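Local coordinates for methionine-binding protein (Coxiella burnetii, PDB 3TQW) that binds methionine and probably hands it to a membrane ABC transporter, as a lipoprotein of the periplasmic substrate-binding class, at residues Q16-A21 / K214-A219; K91-T94 / Q98-T101; K22-N27 / S222-S227. One frame throughout, in Å; residues are numbered along the deposited sequence.

Interaction 1. Residues Q16-A21 / K214-A219; sequences QLMEVA and KQLVSA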
ATOM      1  N   GLN A  16       8.506   7.090  -8.534  1.00 12.11           N
ATOM      2  CA  GLN A  16       9.898   7.539  -8.457  1.00 10.82           C
ATOM      3  C   GLN A  16      10.816   6.350  -8.217  1.00 11.00           C
ATOM      4  O   GLN A  16      11.876   6.241  -8.827  1.00 15.38           O
ATOM      5  CB  GLN A  16      10.092   8.574  -7.347  1.00 11.43           C
ATOM      6  CG  GLN A  16       9.359   9.875  -7.594  1.00 14.08           C
ATOM      7  CD  GLN A  16       9.587  10.901  -6.498  1.00 19.12           C
ATOM      8  OE1 GLN A  16       8.655  11.575  -6.072  1.00 20.85           O
ATOM      9  NE2 GLN A  16      10.831  11.029  -6.047  1.00 14.81           N
ATOM     10  N   LEU A  17      10.399   5.464  -7.321  1.00 11.15           N
ATOM     11  CA  LEU A  17      11.163   4.261  -7.046  1.00 11.72           C
ATOM     12  C   LEU A  17      11.317   3.455  -8.335  1.00 12.16           C
ATOM     13  O   LEU A  17      12.408   2.979  -8.663  1.00 13.42           O
ATOM     14  CB  LEU A  17      10.480   3.422  -5.959  1.00 12.84           C
ATOM     15  CG  LEU A  17      11.266   2.180  -5.536  1.00 15.41           C
ATOM     16  CD1 LEU A  17      12.516   2.600  -4.771  1.00 16.17           C
ATOM     17  CD2 LEU A  17      10.410   1.250  -4.692  1.00 20.63           C
HETATM   18  N   MSE A  18      10.222   3.308  -9.074  0.62 10.32           N
HETATM   19  CA  MSE A  18      10.260   2.542 -10.314  0.62 11.49           C
HETATM   20  C   MSE A  18      11.147   3.211 -11.368  0.62 12.55           C
HETATM   21  O   MSE A  18      11.741   2.535 -12.205  0.62 12.48           O
HETATM   22  CB  MSE A  18       8.855   2.309 -10.866  0.62 12.17           C
HETATM   23  CG  MSE A  18       8.831   1.488 -12.161  0.62 13.04           C
HETATM   24 SE   MSE A  18       9.503  -0.348 -11.967  0.62 22.10          SE
HETATM   25  CE  MSE A  18       8.026  -1.093 -10.936  0.62 15.32           C
ATOM     26  N   GLU A  19      11.246   4.536 -11.323  1.00 11.93           N
ATOM     27  CA  GLU A  19      12.115   5.244 -12.264  1.00 14.00           C
ATOM     28  C   GLU A  19      13.569   4.824 -12.055  1.00 13.77           C
ATOM     29  O   GLU A  19      14.327   4.681 -13.010  1.00 13.18           O
ATOM     30  CB  GLU A  19      11.994   6.763 -12.124  1.00 15.03           C
ATOM     31  CG  GLU A  19      10.719   7.360 -12.697  1.00 18.80           C
ATOM     32  CD  GLU A  19      10.738   7.508 -14.213  1.00 21.68           C
ATOM     33  OE1 GLU A  19      11.766   7.183 -14.853  1.00 17.48           O
ATOM     34  OE2 GLU A  19       9.711   7.956 -14.761  1.00 22.26           O
ATOM     35  N   VAL A  20      13.964   4.643 -10.801  1.00 12.78           N
ATOM     36  CA  VAL A  20      15.317   4.208 -10.513  1.00 13.03           C
ATOM     37  C   VAL A  20      15.486   2.755 -10.954  1.00 15.17           C
ATOM     38  O   VAL A  20      16.508   2.377 -11.527  1.00 14.67           O
ATOM     39  CB  VAL A  20      15.664   4.368  -9.019  1.00 14.60           C
ATOM     40  CG1 VAL A  20      17.057   3.800  -8.735  1.00 15.84           C
ATOM     41  CG2 VAL A  20      15.599   5.839  -8.622  1.00 15.35           C
ATOM     42  N   ALA A  21      14.469   1.943 -10.704  1.00 11.46           N
ATOM     43  CA  ALA A  21      14.518   0.545 -11.122  1.00 13.19           C
ATOM     44  C   ALA A  21      14.647   0.450 -12.640  1.00 14.78           C
ATOM     45  O   ALA A  21      15.347  -0.420 -13.164  1.00 16.67           O
ATOM     46  CB  ALA A  21      13.286  -0.199 -10.638  1.00 13.75           C
ATOM     47  N   LYS A 214      10.893 -11.315 -14.566  1.00 18.67           N
ATOM     48  CA  LYS A 214      11.678 -11.712 -13.399  1.00 18.15           C
ATOM     49  C   LYS A 214      12.848 -10.754 -13.171  1.00 18.40           C
ATOM     50  O   LYS A 214      13.214 -10.467 -12.036  1.00 17.84           O
ATOM     51  CB  LYS A 214      12.212 -13.137 -13.555  1.00 20.77           C
ATOM     52  CG  LYS A 214      11.152 -14.230 -13.507  1.00 29.32           C
ATOM     53  CD  LYS A 214      11.812 -15.607 -13.539  1.00 37.35           C
ATOM     54  CE  LYS A 214      10.794 -16.728 -13.433  1.00 45.99           C
ATOM     55  NZ  LYS A 214      11.447 -18.070 -13.458  1.00 50.18           N
ATOM     56  N   GLN A 215      13.437 -10.267 -14.257  1.00 15.63           N
ATOM     57  CA  GLN A 215      14.533  -9.304 -14.154  1.00 16.95           C
ATOM     58  C   GLN A 215      14.098  -7.976 -13.529  1.00 15.43           C
ATOM     59  O   GLN A 215      14.887  -7.315 -12.860  1.00 18.72           O
ATOM     60  CB  GLN A 215      15.197  -9.093 -15.515  1.00 13.69           C
ATOM     61  CG  GLN A 215      16.034 -10.285 -15.935  1.00 18.90           C
ATOM     62  CD  GLN A 215      16.397 -10.251 -17.408  1.00 26.01           C
ATOM     63  OE1 GLN A 215      16.201  -9.244 -18.083  1.00 26.47           O
ATOM     64  NE2 GLN A 215      16.909 -11.362 -17.915  1.00 31.59           N
ATOM     65  N   LEU A 216      12.841  -7.605 -13.735  0.54 16.00           N
ATOM     66  CA  LEU A 216      12.298  -6.407 -13.111  0.54 16.67           C
ATOM     67  C   LEU A 216      12.283  -6.548 -11.589  0.54 16.58           C
ATOM     68  O   LEU A 216      12.585  -5.596 -10.866  0.54 16.11           O
ATOM     69  CB  LEU A 216      10.887  -6.125 -13.636  0.54 19.02           C
ATOM     70  CG  LEU A 216      10.192  -4.865 -13.129  0.54 21.17           C
ATOM     71  CD1 LEU A 216      11.003  -3.624 -13.478  0.54 22.17           C
ATOM     72  CD2 LEU A 216       8.786  -4.773 -13.704  0.54 23.58           C
ATOM     73  N   VAL A 217      11.932  -7.737 -11.107  1.00 18.59           N
ATOM     74  CA  VAL A 217      11.953  -8.025  -9.678  1.00 17.46           C
ATOM     75  C   VAL A 217      13.375  -7.915  -9.146  1.00 17.36           C
ATOM     76  O   VAL A 217      13.609  -7.302  -8.107  1.00 15.28           O
ATOM     77  CB  VAL A 217      11.385  -9.426  -9.362  1.00 16.31           C
ATOM     78  CG1 VAL A 217      11.606  -9.779  -7.896  1.00 19.29           C
ATOM     79  CG2 VAL A 217       9.913  -9.484  -9.705  1.00 14.70           C
ATOM     80  N   SER A 218      14.327  -8.502  -9.867  1.00 16.40           N
ATOM     81  CA  SER A 218      15.727  -8.414  -9.468  1.00 18.23           C
ATOM     82  C   SER A 218      16.227  -6.966  -9.397  1.00 16.31           C
ATOM     83  O   SER A 218      16.912  -6.584  -8.445  1.00 15.30           O
ATOM     84  CB  SER A 218      16.605  -9.236 -10.413  1.00 19.76           C
ATOM     85  OG  SER A 218      16.183 -10.589 -10.440  1.00 22.46           O
ATOM     86  N   ALA A 219      15.890  -6.166 -10.403  1.00 16.30           N
ATOM     87  CA  ALA A 219      16.277  -4.751 -10.419  1.00 16.11           C
ATOM     88  C   ALA A 219      15.721  -3.994  -9.212  1.00 16.75           C
ATOM     89  O   ALA A 219      16.394  -3.127  -8.647  1.00 17.32           O
ATOM     90  CB  ALA A 219      15.819  -4.088 -11.708  1.00 16.47           C
TER
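The helix turns carrying A21 and A219 draw closest where the CA atoms of these two alanines stand 5.6 Å apart, near enough for backbone and small side chains to meet without larger groups between them. The setting is one lobe of a periplasmic binding protein fold. Helix 13-29 is the connection of a beta-alpha-beta unit, joining the parallel strands 5-10 and 33-38, and helix 211-220, from near the end of the chain, packs beside it. Both alanines point their CB atoms at the partner helix. The nearest approach here is A219 CB to A21 O, 4.0 Å, so that a methyl group rests against the backbone of the opposing helix. One turn earlier on each helix the contact passes to long side chains. M18, present as selenomethionine, directs CG away from its own amide nitrogen (chi1 -179°) and then bends at the next two torsions, which carries SE towards L216. The leucine takes a similar first torsion (chi1 -177°) and meets it with CD1, the two side chains crossing at about a right angle. Both residues adopt alternative conformers, so this half of the interface is probably mobile, and its exact spacing is less certain than that of the alanines. Strand 5-10 lies under both: V7 touches M18 and L216, while T9 touches M18, which ties the helix pair to the sheet. On another side helix 223-233 closes in, V225 lying against L17 and A21. All four residues that touch across the pair are buried, and the chemistry is wholly apolar at the long side chains, where, in one of the conformers, M18 SE lies 3.9 Å from L216 CD1.

Interaction 2. Residues K91-T94 / Q98-T101; sequences KKIT and QLKT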
ATOM      1  N   LYS A  91      -4.272  15.634  12.481  1.00 26.07           N
ATOM      2  CA  LYS A  91      -3.940  17.045  12.605  1.00 28.54           C
ATOM      3  C   LYS A  91      -4.690  17.643  13.792  1.00 31.66           C
ATOM      4  O   LYS A  91      -4.744  18.862  13.952  1.00 35.13           O
ATOM      5  CB  LYS A  91      -4.278  17.801  11.317  1.00 27.89           C
ATOM      6  CG  LYS A  91      -3.287  17.561  10.189  1.00 35.17           C
ATOM      7  CD  LYS A  91      -3.871  17.909   8.829  1.00 41.10           C
ATOM      8  CE  LYS A  91      -4.321  19.357   8.755  1.00 46.71           C
ATOM      9  NZ  LYS A  91      -4.852  19.686   7.400  1.00 49.86           N
ATOM     10  N   LYS A  92      -5.261  16.777  14.627  1.00 27.85           N
ATOM     11  CA  LYS A  92      -6.031  17.241  15.781  1.00 31.05           C
ATOM     12  C   LYS A  92      -5.490  16.729  17.124  1.00 31.93           C
ATOM     13  O   LYS A  92      -5.735  17.335  18.164  1.00 34.59           O
ATOM     14  CB  LYS A  92      -7.518  16.891  15.624  1.00 29.58           C
ATOM     15  CG  LYS A  92      -8.201  17.558  14.425  1.00 28.55           C
ATOM     16  CD  LYS A  92      -9.701  17.300  14.431  1.00 32.03           C
ATOM     17  CE  LYS A  92     -10.372  17.726  13.125  1.00 35.81           C
ATOM     18  NZ  LYS A  92     -10.263  19.188  12.854  1.00 38.38           N
ATOM     19  N   ILE A  93      -4.764  15.614  17.103  1.00 30.73           N
ATOM     20  CA  ILE A  93      -4.168  15.071  18.322  1.00 30.84           C
ATOM     21  C   ILE A  93      -2.712  14.660  18.109  1.00 30.90           C
ATOM     22  O   ILE A  93      -2.316  14.306  16.996  1.00 28.95           O
ATOM     23  CB  ILE A  93      -4.960  13.862  18.874  1.00 29.32           C
ATOM     24  CG1 ILE A  93      -4.971  12.711  17.865  1.00 28.39           C
ATOM     25  CG2 ILE A  93      -6.382  14.268  19.250  1.00 30.48           C
ATOM     26  CD1 ILE A  93      -5.706  11.468  18.355  1.00 25.12           C
ATOM     27  N   THR A  94      -1.921  14.713  19.179  1.00 29.62           N
ATOM     28  CA  THR A  94      -0.524  14.291  19.132  1.00 31.59           C
ATOM     29  C   THR A  94      -0.336  12.953  19.830  1.00 30.06           C
ATOM     30  O   THR A  94       0.701  12.309  19.687  1.00 32.50           O
ATOM     31  CB  THR A  94       0.408  15.317  19.806  1.00 35.03           C
ATOM     32  OG1 THR A  94      -0.013  15.523  21.159  1.00 37.11           O
ATOM     33  CG2 THR A  94       0.373  16.644  19.063  1.00 36.81           C
ATOM     34  N   GLN A  98      -5.647  11.143  23.589  1.00 33.45           N
ATOM     35  CA  GLN A  98      -6.404  12.389  23.463  1.00 33.79           C
ATOM     36  C   GLN A  98      -7.765  12.220  22.780  1.00 34.11           C
ATOM     37  O   GLN A  98      -8.593  13.132  22.810  1.00 33.11           O
ATOM     38  CB  GLN A  98      -5.585  13.446  22.718  1.00 37.97           C
ATOM     39  CG  GLN A  98      -4.275  13.824  23.393  1.00 42.57           C
ATOM     40  CD  GLN A  98      -3.537  14.923  22.652  1.00 44.94           C
ATOM     41  OE1 GLN A  98      -3.198  14.779  21.477  1.00 43.11           O
ATOM     42  NE2 GLN A  98      -3.291  16.035  23.336  1.00 48.90           N
ATOM     43  N   LEU A  99      -7.997  11.069  22.152  1.00 33.09           N
ATOM     44  CA  LEU A  99      -9.259  10.840  21.450  1.00 30.92           C
ATOM     45  C   LEU A  99     -10.453  10.996  22.380  1.00 33.84           C
ATOM     46  O   LEU A  99     -10.497  10.392  23.446  1.00 34.19           O
ATOM     47  CB  LEU A  99      -9.289   9.455  20.805  1.00 28.33           C
ATOM     48  CG  LEU A  99      -8.521   9.311  19.494  1.00 28.23           C
ATOM     49  CD1 LEU A  99      -8.493   7.863  19.055  1.00 28.27           C
ATOM     50  CD2 LEU A  99      -9.135  10.201  18.418  1.00 27.19           C
ATOM     51  N   LYS A 100     -11.419  11.807  21.970  1.00 38.28           N
ATOM     52  CA  LYS A 100     -12.646  11.971  22.735  1.00 42.44           C
ATOM     53  C   LYS A 100     -13.649  10.885  22.369  1.00 38.44           C
ATOM     54  O   LYS A 100     -13.515  10.212  21.341  1.00 30.48           O
ATOM     55  CB  LYS A 100     -13.259  13.348  22.475  1.00 48.41           C
ATOM     56  CG  LYS A 100     -12.358  14.514  22.856  1.00 56.02           C
ATOM     57  CD  LYS A 100     -12.887  15.828  22.297  1.00 60.84           C
ATOM     58  CE  LYS A 100     -11.943  16.984  22.598  1.00 63.92           C
ATOM     59  NZ  LYS A 100     -12.330  18.221  21.863  1.00 65.37           N
ATOM     60  N   THR A 101     -14.654  10.718  23.220  1.00 36.21           N
ATOM     61  CA  THR A 101     -15.738   9.791  22.945  1.00 34.49           C
ATOM     62  C   THR A 101     -16.442  10.194  21.658  1.00 29.67           C
ATOM     63  O   THR A 101     -16.758  11.367  21.455  1.00 30.83           O
ATOM     64  CB  THR A 101     -16.751   9.781  24.100  1.00 36.50           C
ATOM     65  OG1 THR A 101     -16.082   9.399  25.307  1.00 38.91           O
ATOM     66  CG2 THR A 101     -17.883   8.803  23.819  1.00 34.82           C
TER
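The carboxamide of Q98 is the flat group of this contact, and its oxygen, OE1, is turned to the backbone N of T94, while T94 OG1 lies to one side of the amide plane and I93 CB to the other. T94 N donates to Q98 OE1 over 2.6 Å, a short bond that arrives nearly along the C=O axis, at a C=O...N angle of 166°. The hydroxyl makes a longer bond, T94 OG1 to Q98 OE1 at 3.3 Å, and comes in 47° above the carbonyl plane. A third donor, A95 N, serves the same oxygen, so three bonds converge on OE1 and would hold the carboxamide against rotation. On the other side I93 CB presses up to Q98 OE1 at 3.3 Å. The bond from T94 N to Q98 OE1, spanning residues four apart, closes a tight excursion of the chain in the connection between strands 87-89 and 104-108, on the lobe of the binding protein built around the five-stranded sheet. The I93 and Q98 side chains run antiparallel past one another, with I93 CG2 against Q98 CB at 3.7 Å. The other branch of the isoleucine starts from the crowded position between backbone N and carbonyl carbon (chi1 62°) and then runs straight, which brings I93 CD1 to L99 CD2 at 3.7 Å. There the two side chains meet at about a right angle. L99 is buried and also touches L126 and D167, whereas Q98 and T94 remain exposed; S90 OG, just after strand 87-89, is hydrogen-bonded to I93 N.

Interaction 3. Residues K22-N27 / S222-S227; sequences KQVALN and SPAVLS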
ATOM      1  N   LYS A  22      13.981   1.362 -13.344  1.00 13.66           N
ATOM      2  CA  LYS A  22      14.025   1.397 -14.805  1.00 10.76           C
ATOM      3  C   LYS A  22      15.430   1.696 -15.321  1.00 11.11           C
ATOM      4  O   LYS A  22      15.869   1.135 -16.333  1.00 12.14           O
ATOM      5  CB  LYS A  22      13.015   2.428 -15.333  1.00 11.65           C
ATOM      6  CG  LYS A  22      13.288   2.965 -16.740  1.00 13.68           C
ATOM      7  CD  LYS A  22      12.293   4.090 -17.062  1.00 16.63           C
ATOM      8  CE  LYS A  22      12.668   4.850 -18.325  1.00 19.08           C
ATOM      9  NZ  LYS A  22      12.397   4.057 -19.551  1.00 20.82           N
ATOM     10  N   GLN A  23      16.138   2.582 -14.627  1.00 14.12           N
ATOM     11  CA  GLN A  23      17.505   2.906 -14.988  1.00 15.85           C
ATOM     12  C   GLN A  23      18.409   1.702 -14.777  1.00 14.71           C
ATOM     13  O   GLN A  23      19.254   1.394 -15.617  1.00 13.22           O
ATOM     14  CB  GLN A  23      18.019   4.076 -14.152  1.00 18.97           C
ATOM     15  CG  GLN A  23      17.317   5.392 -14.409  1.00 25.45           C
ATOM     16  CD  GLN A  23      17.534   6.376 -13.271  1.00 33.06           C
ATOM     17  OE1 GLN A  23      16.610   7.085 -12.857  1.00 34.56           O
ATOM     18  NE2 GLN A  23      18.756   6.410 -12.747  1.00 30.10           N
ATOM     19  N   VAL A  24      18.247   1.043 -13.635  1.00 12.61           N
ATOM     20  CA  VAL A  24      19.006  -0.165 -13.339  1.00 12.67           C
ATOM     21  C   VAL A  24      18.720  -1.229 -14.397  1.00 16.84           C
ATOM     22  O   VAL A  24      19.632  -1.893 -14.885  1.00 16.01           O
ATOM     23  CB  VAL A  24      18.656  -0.714 -11.941  1.00 13.32           C
ATOM     24  CG1 VAL A  24      19.210  -2.137 -11.752  1.00 15.47           C
ATOM     25  CG2 VAL A  24      19.191   0.226 -10.864  1.00 14.59           C
ATOM     26  N   ALA A  25      17.445  -1.376 -14.751  1.00 15.42           N
ATOM     27  CA  ALA A  25      17.037  -2.359 -15.745  1.00 15.40           C
ATOM     28  C   ALA A  25      17.805  -2.152 -17.050  1.00 14.22           C
ATOM     29  O   ALA A  25      18.313  -3.109 -17.636  1.00 14.95           O
ATOM     30  CB  ALA A  25      15.539  -2.279 -15.984  1.00 15.46           C
ATOM     31  N   LEU A  26      17.910  -0.899 -17.490  1.00 11.89           N
ATOM     32  CA  LEU A  26      18.593  -0.602 -18.746  1.00 11.59           C
ATOM     33  C   LEU A  26      20.102  -0.751 -18.615  1.00 14.68           C
ATOM     34  O   LEU A  26      20.743  -1.413 -19.437  1.00 15.89           O
ATOM     35  CB  LEU A  26      18.236   0.799 -19.268  1.00 10.64           C
ATOM     36  CG  LEU A  26      18.904   1.185 -20.597  1.00 16.85           C
ATOM     37  CD1 LEU A  26      18.506   0.210 -21.681  1.00 16.57           C
ATOM     38  CD2 LEU A  26      18.565   2.614 -21.021  1.00 21.88           C
ATOM     39  N   ASN A  27      20.664  -0.132 -17.578  1.00 16.31           N
ATOM     40  CA  ASN A  27      22.117  -0.085 -17.412  1.00 19.83           C
ATOM     41  C   ASN A  27      22.751  -1.422 -17.057  1.00 16.26           C
ATOM     42  O   ASN A  27      23.868  -1.706 -17.479  1.00 15.16           O
ATOM     43  CB  ASN A  27      22.524   0.939 -16.341  1.00 21.95           C
ATOM     44  CG  ASN A  27      22.128   2.361 -16.701  1.00 28.16           C
ATOM     45  OD1 ASN A  27      21.748   2.648 -17.836  1.00 28.59           O
ATOM     46  ND2 ASN A  27      22.223   3.265 -15.727  1.00 29.75           N
ATOM     47  N   SER A 222      17.923  -4.245  -6.356  1.00 18.58           N
ATOM     48  CA  SER A 222      19.299  -3.798  -6.561  1.00 19.58           C
ATOM     49  C   SER A 222      19.743  -2.818  -5.477  1.00 22.70           C
ATOM     50  O   SER A 222      18.913  -2.155  -4.851  1.00 19.34           O
ATOM     51  CB  SER A 222      19.444  -3.134  -7.924  1.00 17.52           C
ATOM     52  OG  SER A 222      18.707  -1.924  -7.966  1.00 18.59           O
ATOM     53  N   PRO A 223      21.062  -2.719  -5.255  1.00 23.57           N
ATOM     54  CA  PRO A 223      21.587  -1.717  -4.324  1.00 23.87           C
ATOM     55  C   PRO A 223      21.069  -0.314  -4.642  1.00 20.30           C
ATOM     56  O   PRO A 223      20.664   0.403  -3.730  1.00 20.31           O
ATOM     57  CB  PRO A 223      23.100  -1.792  -4.555  1.00 25.35           C
ATOM     58  CG  PRO A 223      23.331  -3.205  -4.968  1.00 26.34           C
ATOM     59  CD  PRO A 223      22.125  -3.590  -5.789  1.00 25.61           C
ATOM     60  N   ALA A 224      21.067   0.070  -5.915  1.00 20.13           N
ATOM     61  CA  ALA A 224      20.623   1.414  -6.290  1.00 18.49           C
ATOM     62  C   ALA A 224      19.153   1.675  -5.935  1.00 18.53           C
ATOM     63  O   ALA A 224      18.794   2.773  -5.490  1.00 18.37           O
ATOM     64  CB  ALA A 224      20.874   1.672  -7.771  1.00 19.57           C
ATOM     65  N   VAL A 225      18.297   0.682  -6.142  1.00 17.16           N
ATOM     66  CA  VAL A 225      16.888   0.841  -5.797  1.00 17.13           C
ATOM     67  C   VAL A 225      16.697   0.879  -4.280  1.00 18.10           C
ATOM     68  O   VAL A 225      15.886   1.654  -3.771  1.00 17.48           O
ATOM     69  CB  VAL A 225      15.992  -0.242  -6.437  1.00 15.68           C
ATOM     70  CG1 VAL A 225      14.582  -0.174  -5.869  1.00 17.46           C
ATOM     71  CG2 VAL A 225      15.940  -0.052  -7.943  1.00 15.08           C
ATOM     72  N   LEU A 226      17.452   0.058  -3.558  1.00 17.09           N
ATOM     73  CA  LEU A 226      17.392   0.094  -2.097  1.00 21.27           C
ATOM     74  C   LEU A 226      17.850   1.451  -1.577  1.00 22.61           C
ATOM     75  O   LEU A 226      17.246   2.016  -0.668  1.00 21.60           O
ATOM     76  CB  LEU A 226      18.252  -1.007  -1.485  1.00 23.70           C
ATOM     77  CG  LEU A 226      17.842  -2.431  -1.846  1.00 29.65           C
ATOM     78  CD1 LEU A 226      18.848  -3.443  -1.301  1.00 31.93           C
ATOM     79  CD2 LEU A 226      16.448  -2.709  -1.329  1.00 28.60           C
ATOM     80  N   SER A 227      18.923   1.970  -2.161  1.00 20.75           N
ATOM     81  CA  SER A 227      19.434   3.282  -1.780  1.00 23.53           C
ATOM     82  C   SER A 227      18.397   4.372  -2.060  1.00 20.22           C
ATOM     83  O   SER A 227      18.192   5.270  -1.238  1.00 21.74           O
ATOM     84  CB  SER A 227      20.749   3.571  -2.506  1.00 23.53           C
ATOM     85  OG  SER A 227      21.246   4.851  -2.177  1.00 26.88           O
TER
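With chi1 at 168°, V24 sends CG1 away from its own amide N and lays CG2 beside it, and S222 holds OG between its own N and carbonyl carbon (chi1 67°); together these settings set both valine methyls against the serine hydroxyl. V24 CG2 lies 3.6 Å from S222 OG and V24 CG1 3.8 Å from it. The same CG2 reaches on to A224, where it meets the methyl carbon A224 CB at 3.8 Å, and only loosely to V225, whose CG2 is 4.4 Å from V24 CG2. One branched side chain of helix 13-29 is thus set into the first turn of helix 223-233. S222 is the N-cap of that helix: S222 OG accepts from V225 N at 3.2 Å, with an N-H...O angle of 158°, and so satisfies an amide that the helix itself would leave without a partner. The hydroxyl is also bonded to A219 O, at the end of helix 211-220, so it bridges two successive helices while the valine methyls shield it. In this alpha/beta lobe of the binding protein, the N-cap therefore lies at the junction of helices 211-220 and 223-233, both packed against helix 13-29. V225 continues inward, touching V20 and F82 of strand 75-83, while A224 sits at the exposed border.

Overall arrangement
Interactions 1 and 3 form one continuous patch, their centres about 6 Å apart, in which helix 13-29 meets the consecutive helices 211-220 and 223-233; the two contacts share that first helix and touch each other. Both are largely buried and rest on apolar contacts, although interaction 3 also encloses a helix-capping hydroxyl. Interaction 2 belongs to the other lobe, its centre about 40 Å from that of interaction 1 and on the opposite side of the chain's centre. There, in a partly exposed loop, hydrogen bonds between residues four apart join an apolar contact of I93 with L99. The helical contacts instead join residues nearly 200 positions apart.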